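Local coordinates for DUF1116 domain-containing protein (Enterococcus faecalis, PDB 3CLQ), which is of unknown function but is probably related to AllG, a subunit of oxamate carbamoyltransferase, at residues K25-F31 against V115-E121; H99-G103 against T126-N130; E266-R270 against P404-F409. All blocks are in the same frame, centred on the assembly; numbering follows the deposited sequence.

Contact 1. Residues K25-F31 against V115-E121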
loop_
_atom_site.group_PDB
_atom_site.type_symbol
_atom_site.label_atom_id
_atom_site.label_comp_id
_atom_site.label_asym_id
_atom_site.label_seq_id
_atom_site.Cartn_x
_atom_site.Cartn_y
_atom_site.Cartn_z
ATOM N N LYS B 25 -3.548 16.918 -14.069
ATOM C CA LYS B 25 -3.552 15.485 -14.024
ATOM C C LYS B 25 -2.277 14.985 -14.671
ATOM O O LYS B 25 -2.249 14.666 -15.848
ATOM C CB LYS B 25 -4.790 14.946 -14.732
ATOM C CG LYS B 25 -5.506 13.863 -13.959
ATOM C CD LYS B 25 -7.040 13.944 -14.117
ATOM C CE LYS B 25 -7.537 13.240 -15.355
ATOM N NZ LYS B 25 -6.999 11.846 -15.520
ATOM N N PRO B 26 -1.211 14.910 -13.879
ATOM C CA PRO B 26 0.123 14.465 -14.286
ATOM C C PRO B 26 0.138 13.002 -14.722
ATOM O O PRO B 26 -0.201 12.111 -13.917
ATOM C CB PRO B 26 0.939 14.598 -13.008
ATOM C CG PRO B 26 0.135 15.476 -12.121
ATOM C CD PRO B 26 -1.274 15.247 -12.450
ATOM N N ILE B 27 0.531 12.762 -15.972
ATOM C CA ILE B 27 0.634 11.409 -16.531
ATOM C C ILE B 27 2.083 11.026 -16.818
ATOM O O ILE B 27 2.816 11.749 -17.502
ATOM C CB ILE B 27 -0.181 11.265 -17.836
ATOM C CG1 ILE B 27 -1.627 11.754 -17.627
ATOM C CG2 ILE B 27 -0.151 9.807 -18.350
ATOM C CD1 ILE B 27 -2.412 10.996 -16.558
ATOM N N LEU B 28 2.509 9.891 -16.282
ATOM C CA LEU B 28 3.852 9.441 -16.568
ATOM C C LEU B 28 3.789 8.860 -17.946
ATOM O O LEU B 28 3.102 7.838 -18.146
ATOM C CB LEU B 28 4.288 8.374 -15.582
ATOM C CG LEU B 28 5.612 7.718 -15.967
ATOM C CD1 LEU B 28 6.720 8.763 -16.176
ATOM C CD2 LEU B 28 6.006 6.764 -14.887
ATOM N N VAL B 29 4.472 9.507 -18.898
ATOM C CA VAL B 29 4.400 9.045 -20.289
ATOM C C VAL B 29 5.666 8.401 -20.844
ATOM O O VAL B 29 5.609 7.651 -21.816
ATOM C CB VAL B 29 3.871 10.122 -21.281
ATOM C CG1 VAL B 29 2.484 10.597 -20.860
ATOM C CG2 VAL B 29 4.864 11.305 -21.448
ATOM N N GLY B 30 6.812 8.673 -20.239
ATOM C CA GLY B 30 8.040 8.120 -20.785
ATOM C C GLY B 30 9.242 8.282 -19.887
ATOM O O GLY B 30 9.132 8.798 -18.765
ATOM N N PHE B 31 10.386 7.818 -20.397
ATOM C CA PHE B 31 11.693 7.975 -19.772
ATOM C C PHE B 31 12.685 8.213 -20.876
ATOM O O PHE B 31 12.537 7.663 -21.963
ATOM C CB PHE B 31 12.104 6.703 -19.050
ATOM C CG PHE B 31 11.241 6.357 -17.870
ATOM C CD1 PHE B 31 11.569 6.807 -16.598
ATOM C CD2 PHE B 31 10.110 5.574 -18.025
ATOM C CE1 PHE B 31 10.773 6.473 -15.511
ATOM C CE2 PHE B 31 9.324 5.238 -16.937
ATOM C CZ PHE B 31 9.645 5.679 -15.690
ATOM N N VAL B 115 15.535 10.494 -17.045
ATOM C CA VAL B 115 14.501 11.197 -16.275
ATOM C C VAL B 115 13.095 10.676 -16.605
ATOM O O VAL B 115 12.883 10.187 -17.708
ATOM C CB VAL B 115 14.549 12.740 -16.508
ATOM C CG1 VAL B 115 15.757 13.348 -15.833
ATOM C CG2 VAL B 115 14.539 13.086 -18.006
ATOM N N HIS B 116 12.161 10.759 -15.641
ATOM C CA HIS B 116 10.715 10.548 -15.895
ATOM C C HIS B 116 10.221 11.650 -16.813
ATOM O O HIS B 116 10.558 12.808 -16.611
ATOM C CB HIS B 116 9.865 10.712 -14.626
ATOM C CG HIS B 116 10.242 9.815 -13.497
ATOM N ND1 HIS B 116 11.474 9.866 -12.883
ATOM C CD2 HIS B 116 9.519 8.898 -12.815
ATOM C CE1 HIS B 116 11.507 8.979 -11.901
ATOM N NE2 HIS B 116 10.335 8.381 -11.840
ATOM N N ILE B 117 9.401 11.325 -17.795
ATOM C CA ILE B 117 8.759 12.384 -18.540
ATOM C C ILE B 117 7.291 12.379 -18.165
ATOM O O ILE B 117 6.577 11.419 -18.475
ATOM C CB ILE B 117 8.863 12.166 -20.025
ATOM C CG1 ILE B 117 10.281 11.766 -20.398
ATOM C CG2 ILE B 117 8.471 13.421 -20.741
ATOM C CD1 ILE B 117 10.335 10.837 -21.594
ATOM N N ILE B 118 6.853 13.449 -17.512
ATOM C CA ILE B 118 5.529 13.531 -16.921
ATOM C C ILE B 118 4.789 14.687 -17.562
ATOM O O ILE B 118 5.284 15.799 -17.572
ATOM C CB ILE B 118 5.632 13.777 -15.390
ATOM C CG1 ILE B 118 6.232 12.568 -14.685
ATOM C CG2 ILE B 118 4.276 14.062 -14.779
ATOM C CD1 ILE B 118 6.654 12.881 -13.285
ATOM N N LYS B 119 3.606 14.446 -18.094
ATOM C CA LYS B 119 2.953 15.451 -18.912
ATOM C C LYS B 119 1.606 15.741 -18.312
ATOM O O LYS B 119 0.920 14.826 -17.910
ATOM C CB LYS B 119 2.790 14.930 -20.338
ATOM C CG LYS B 119 2.384 15.952 -21.370
ATOM C CD LYS B 119 2.494 15.335 -22.774
ATOM C CE LYS B 119 1.195 15.492 -23.602
ATOM N NZ LYS B 119 0.080 14.612 -23.071
ATOM N N ASN B 120 1.227 17.010 -18.233
ATOM C CA ASN B 120 -0.069 17.352 -17.677
ATOM C C ASN B 120 -1.229 17.089 -18.648
ATOM O O ASN B 120 -1.367 17.775 -19.662
ATOM C CB ASN B 120 -0.071 18.808 -17.255
ATOM C CG ASN B 120 -1.186 19.125 -16.279
ATOM O OD1 ASN B 120 -2.215 18.438 -16.236
ATOM N ND2 ASN B 120 -0.990 20.181 -15.485
ATOM N N GLU B 121 -2.079 16.116 -18.323
ATOM C CA GLU B 121 -3.201 15.761 -19.198
ATOM C C GLU B 121 -4.203 16.911 -19.325
ATOM O O GLU B 121 -4.919 17.018 -20.325
ATOM C CB GLU B 121 -3.917 14.498 -18.712
ATOM C CG GLU B 121 -4.962 13.943 -19.677
ATOM C CD GLU B 121 -5.771 12.754 -19.105
ATOM O OE1 GLU B 121 -6.812 12.972 -18.426
ATOM O OE2 GLU B 121 -5.385 11.590 -19.348
#
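Ile117 O takes two donors at once, Val29 N at 2.9 Å and Gly30 N at 3.3 Å, the signature of a classic beta bulge in this antiparallel strand pair. Val29 N comes in almost in line with the carbonyl, whereas Gly30 N lies in its plane on a lone pair. Ile117 N repays the glycine by donating to Gly30 O at 2.7 Å. Beyond the bulge, Ile27 and Lys119 form a hydrogen-bonded pair, each N giving to the other's O. At the Lys25 end of the ladder Glu121 N donates to Lys25 O, and Lys25 N reaches Asn120 OD1 at 3.0 Å from above the amide plane. CG anti to the backbone N (chi1 -161°) brings the Asn120 amide to the Lys25 backbone; OD1 also accepts from Thr122 N, and ND2 is taken up by Ser24 OG and Asn125 OD1. Lys25 and Glu121 run side by side, joined by a salt bridge from NZ to OE1 (3.1 Å), whose hydrogen bond is weak. Phe31 CE1 lies 3.8 Å from His116 CD2, over one imidazole face; His116 ND1 and NE2 are engaged by Thr129 O and Thr236 OG1. Pro26, Leu28, Ile118 and Phe31 share the sheet face that helices 146-168, 176-183 and 234-247 cover, while strand 126-130 pairs with the far edge of 115-120 and strand 174-175 with that of 26-31.

Contact 2. Residues H99-G103 against T126-N130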
loop_
_atom_site.group_PDB
_atom_site.type_symbol
_atom_site.label_atom_id
_atom_site.label_comp_id
_atom_site.label_asym_id
_atom_site.label_seq_id
_atom_site.Cartn_x
_atom_site.Cartn_y
_atom_site.Cartn_z
ATOM N N HIS B 99 14.313 24.455 -15.399
ATOM C CA HIS B 99 14.182 23.608 -16.581
ATOM C C HIS B 99 13.021 22.652 -16.408
ATOM O O HIS B 99 13.035 21.529 -16.912
ATOM C CB HIS B 99 15.464 22.832 -16.826
ATOM C CG HIS B 99 16.619 23.705 -17.183
ATOM N ND1 HIS B 99 16.968 23.979 -18.487
ATOM C CD2 HIS B 99 17.492 24.389 -16.409
ATOM C CE1 HIS B 99 18.025 24.770 -18.505
ATOM N NE2 HIS B 99 18.362 25.034 -17.255
ATOM N N ASP B 100 12.016 23.099 -15.666
ATOM C CA ASP B 100 10.794 22.335 -15.529
ATOM C C ASP B 100 11.081 20.971 -14.938
ATOM O O ASP B 100 10.356 20.019 -15.201
ATOM C CB ASP B 100 10.092 22.216 -16.896
ATOM C CG ASP B 100 9.542 23.560 -17.382
ATOM O OD1 ASP B 100 9.327 24.443 -16.521
ATOM O OD2 ASP B 100 9.323 23.749 -18.598
ATOM N N ALA B 101 12.144 20.861 -14.148
ATOM C CA ALA B 101 12.423 19.596 -13.471
ATOM C C ALA B 101 12.432 19.809 -11.965
ATOM O O ALA B 101 12.273 20.940 -11.516
ATOM C CB ALA B 101 13.754 19.042 -13.933
ATOM N N VAL B 102 12.637 18.735 -11.200
ATOM C CA VAL B 102 12.948 18.812 -9.745
ATOM C C VAL B 102 13.945 17.724 -9.343
ATOM O O VAL B 102 14.004 16.670 -9.961
ATOM C CB VAL B 102 11.719 18.658 -8.848
ATOM C CG1 VAL B 102 10.876 19.910 -8.878
ATOM C CG2 VAL B 102 10.907 17.448 -9.251
ATOM N N GLY B 103 14.741 17.970 -8.315
ATOM C CA GLY B 103 15.779 17.023 -7.954
ATOM C C GLY B 103 15.799 16.688 -6.480
ATOM O O GLY B 103 15.798 17.585 -5.608
ATOM N N THR B 126 4.901 19.903 -19.223
ATOM C CA THR B 126 5.698 18.732 -18.863
ATOM C C THR B 126 6.658 19.037 -17.703
ATOM O O THR B 126 7.211 20.131 -17.613
ATOM C CB THR B 126 6.544 18.253 -20.074
ATOM O OG1 THR B 126 5.704 18.023 -21.206
ATOM C CG2 THR B 126 7.274 16.983 -19.739
ATOM N N ALA B 127 6.863 18.062 -16.823
ATOM C CA ALA B 127 7.931 18.170 -15.835
ATOM C C ALA B 127 8.847 16.968 -15.961
ATOM O O ALA B 127 8.506 16.003 -16.646
ATOM C CB ALA B 127 7.377 18.253 -14.460
ATOM N N PHE B 128 9.998 17.029 -15.298
ATOM C CA PHE B 128 10.984 15.958 -15.349
ATOM C C PHE B 128 11.641 15.760 -13.980
ATOM O O PHE B 128 11.822 16.736 -13.231
ATOM C CB PHE B 128 12.098 16.357 -16.322
ATOM C CG PHE B 128 11.619 16.760 -17.696
ATOM C CD1 PHE B 128 11.379 15.795 -18.679
ATOM C CD2 PHE B 128 11.448 18.098 -18.018
ATOM C CE1 PHE B 128 10.962 16.171 -19.957
ATOM C CE2 PHE B 128 11.011 18.473 -19.291
ATOM C CZ PHE B 128 10.767 17.505 -20.262
ATOM N N THR B 129 12.019 14.521 -13.660
ATOM C CA THR B 129 12.942 14.232 -12.542
ATOM C C THR B 129 13.741 13.015 -12.856
ATOM O O THR B 129 13.292 12.174 -13.616
ATOM C CB THR B 129 12.285 13.919 -11.163
ATOM O OG1 THR B 129 10.929 13.454 -11.309
ATOM C CG2 THR B 129 12.314 15.115 -10.283
ATOM N N ASN B 130 14.912 12.901 -12.243
ATOM C CA ASN B 130 15.742 11.725 -12.422
ATOM C C ASN B 130 15.160 10.587 -11.612
ATOM O O ASN B 130 14.137 10.747 -10.936
ATOM C CB ASN B 130 17.158 11.973 -11.938
ATOM C CG ASN B 130 17.220 12.076 -10.445
ATOM O OD1 ASN B 130 16.272 11.700 -9.761
ATOM N ND2 ASN B 130 18.322 12.614 -9.923
#
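Phe128 offers both its backbone groups to the loop at Asp100 to Val102, making a single beta-bridge centred on Ala101 and Phe128, whose CA atoms are 4.3 Å apart. Phe128 O accepts from Val102 N at 3.0 Å, the donor lying nearly in line with the carbonyl and the N-H...O angle 145°. The return bond, Phe128 N to Asp100 O at 3.0 Å, is weak, its angle at the hydrogen only 134°. Two CA-H...O contacts accompany the pair: Ala127 CA to Asp100 O at 3.1 Å, and Ala101 CA to Phe128 O. The methyl of Ala101 meets Phe128 CB at 4.0 Å. With CG beside its own N (chi1 -53°), the Phe128 ring swings toward the start of the loop, where CD2 approaches Asp100 O at 3.6 Å and His99 O at 3.9 Å. Asp100 CB rests against Thr126 O. In the next shell His99 is moored by ND1 to Pro39 O and by NE2 to Ser94 OG, Gly103 N is held by Asp306 OD1, and Thr129 OG1 bonds Pro235 O at the start of helix 234-247. On its other edge, strand 126-130 pairs with 114-120. The loop is thus joined to the strand largely through backbone polar groups; most of the touching residues are buried, so these two bonds, one of them weak, probably offset the cost of enclosing them.

Contact 3. Residues E266-R270 against P404-F409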
loop_
_atom_site.group_PDB
_atom_site.type_symbol
_atom_site.label_atom_id
_atom_site.label_comp_id
_atom_site.label_asym_id
_atom_site.label_seq_id
_atom_site.Cartn_x
_atom_site.Cartn_y
_atom_site.Cartn_z
ATOM N N GLU B 266 20.580 27.638 0.984
ATOM C CA GLU B 266 19.474 28.587 0.954
ATOM C C GLU B 266 18.127 27.946 0.682
ATOM O O GLU B 266 18.019 26.935 -0.020
ATOM C CB GLU B 266 19.687 29.640 -0.123
ATOM C CG GLU B 266 20.772 30.647 0.153
ATOM C CD GLU B 266 20.558 31.932 -0.616
ATOM O OE1 GLU B 266 20.339 31.874 -1.849
ATOM O OE2 GLU B 266 20.600 33.005 0.017
ATOM N N PHE B 267 17.087 28.570 1.214
ATOM C CA PHE B 267 15.723 28.188 0.902
ATOM C C PHE B 267 15.155 29.192 -0.088
ATOM O O PHE B 267 15.405 30.413 0.023
ATOM C CB PHE B 267 14.889 28.199 2.153
ATOM C CG PHE B 267 13.744 27.312 2.087
ATOM C CD1 PHE B 267 13.784 26.067 2.695
ATOM C CD2 PHE B 267 12.605 27.680 1.382
ATOM C CE1 PHE B 267 12.688 25.215 2.617
ATOM C CE2 PHE B 267 11.517 26.833 1.313
ATOM C CZ PHE B 267 11.570 25.609 1.937
ATOM N N GLY B 268 14.402 28.685 -1.058
ATOM C CA GLY B 268 13.915 29.511 -2.142
ATOM C C GLY B 268 12.528 29.137 -2.642
ATOM O O GLY B 268 12.211 27.960 -2.883
ATOM N N ILE B 269 11.701 30.156 -2.831
ATOM C CA ILE B 269 10.350 29.942 -3.273
ATOM C C ILE B 269 10.004 30.838 -4.448
ATOM O O ILE B 269 10.700 31.798 -4.718
ATOM C CB ILE B 269 9.357 30.166 -2.126
ATOM C CG1 ILE B 269 9.310 31.642 -1.748
ATOM C CG2 ILE B 269 9.751 29.309 -0.940
ATOM C CD1 ILE B 269 8.177 32.004 -0.817
ATOM N N ARG B 270 8.925 30.495 -5.147
ATOM C CA ARG B 270 8.394 31.305 -6.227
ATOM C C ARG B 270 6.927 31.511 -5.907
ATOM O O ARG B 270 6.327 30.652 -5.265
ATOM C CB ARG B 270 8.567 30.561 -7.538
ATOM C CG ARG B 270 10.007 30.162 -7.762
ATOM C CD ARG B 270 10.236 29.796 -9.184
ATOM N NE ARG B 270 9.387 28.661 -9.510
ATOM C CZ ARG B 270 9.301 28.100 -10.710
ATOM N NH1 ARG B 270 10.017 28.581 -11.733
ATOM N NH2 ARG B 270 8.488 27.064 -10.875
ATOM N N PRO B 404 10.419 26.646 6.185
ATOM C CA PRO B 404 11.116 27.681 5.443
ATOM C C PRO B 404 11.377 28.800 6.429
ATOM O O PRO B 404 10.772 28.805 7.493
ATOM C CB PRO B 404 10.084 28.129 4.399
ATOM C CG PRO B 404 9.013 27.123 4.420
ATOM C CD PRO B 404 9.003 26.543 5.797
ATOM N N PRO B 405 12.282 29.734 6.097
ATOM C CA PRO B 405 12.569 30.877 6.968
ATOM C C PRO B 405 11.557 32.015 6.793
ATOM O O PRO B 405 11.083 32.259 5.693
ATOM C CB PRO B 405 13.951 31.325 6.494
ATOM C CG PRO B 405 13.964 30.991 5.045
ATOM C CD PRO B 405 13.096 29.760 4.871
ATOM N N ALA B 406 11.244 32.720 7.869
ATOM C CA ALA B 406 10.188 33.727 7.829
ATOM C C ALA B 406 10.340 34.770 6.724
ATOM O O ALA B 406 9.353 35.126 6.078
ATOM C CB ALA B 406 10.062 34.409 9.185
ATOM N N ASN B 407 11.570 35.240 6.512
ATOM C CA ASN B 407 11.839 36.415 5.654
ATOM C C ASN B 407 11.337 36.228 4.228
ATOM O O ASN B 407 10.836 37.153 3.583
ATOM C CB ASN B 407 13.353 36.759 5.607
ATOM C CG ASN B 407 14.149 35.767 4.748
ATOM O OD1 ASN B 407 14.332 34.605 5.134
ATOM N ND2 ASN B 407 14.583 36.210 3.564
ATOM N N VAL B 408 11.496 35.020 3.731
ATOM C CA VAL B 408 11.198 34.755 2.345
ATOM C C VAL B 408 9.762 35.171 1.968
ATOM O O VAL B 408 9.524 35.656 0.862
ATOM C CB VAL B 408 11.541 33.292 2.019
ATOM C CG1 VAL B 408 10.318 32.523 1.548
ATOM C CG2 VAL B 408 12.702 33.247 1.051
ATOM N N PHE B 409 8.833 35.028 2.916
ATOM C CA PHE B 409 7.438 35.435 2.727
ATOM C C PHE B 409 7.223 36.958 2.783
ATOM O O PHE B 409 6.479 37.519 1.975
ATOM C CB PHE B 409 6.555 34.718 3.744
ATOM C CG PHE B 409 6.550 33.221 3.569
ATOM C CD1 PHE B 409 5.587 32.597 2.784
ATOM C CD2 PHE B 409 7.530 32.435 4.157
ATOM C CE1 PHE B 409 5.593 31.227 2.615
ATOM C CE2 PHE B 409 7.534 31.057 3.994
ATOM C CZ PHE B 409 6.569 30.456 3.223
#
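Phe267 and Ile269 project from one face of an antiparallel sheet onto the Pro404-Pro405 segment and the beginning of the helix that follows, a strand-to-helix packing built from apolar side chains. Phe267 begins at CB, which sits 3.6 Å from Pro405 CD; CG is 3.8 Å from the same CD. Because CG stands anti to the backbone N (chi1 -154°), the ring is carried out alongside Pro404. Its CD1 and CE1 pass near Pro404 CA, and CD2 has Pro404 CB and Pro405 CD both near it on one side. Farther out, CE2 approaches Pro404 CB at 3.6 Å, while CZ, the tip, has both CB and CG of Pro404 near it. Pro404 CB rides over one face of the ring, 3.9 Å from its centroid and 21° off the normal, a CH-pi contact displaced toward the rim. Ile269 CG2 lies in the ring plane at its edge. Two residues along the strand, the Ile269 and Val408 side chains reach toward each other tip to tip, with Val408 CG1 close to both CG1 and CD1 of the isoleucine. Neighbouring strands 257-263 and 280-283 flank 266-270 in the sheet, Met260 touching both Phe267 and Ile269, and helix 371-377 packs on Phe409. Over a face of the Phe409 ring stands Ile269 CD1, with CE1 its nearest carbon at 4.4 Å.

Contacts 1 and 2 meet on one antiparallel sheet: strand 114-120 pairs with 26-33 in contact 1 and with 126-130, the strand of contact 2, on its other edge. Their centres are 10 Å apart, and His116 N and Ile118 O probably bond Thr129 O and Ala127 N respectively. Their segments alternate along the chain, and loop 99-103 bridges to 126-130, an outermost strand of the sheet in this chain. Contact 3 follows in sequence on a second antiparallel sheet, across the chain's centre from contact 1, centres about 28 Å apart. Contact 2 lies nearer to it, about 6 Å between nearest atoms. Contacts 1 and 2 thus join loop 99-103 to the first sheet, while contact 3 packs the C-terminal helix 407-419 on the other.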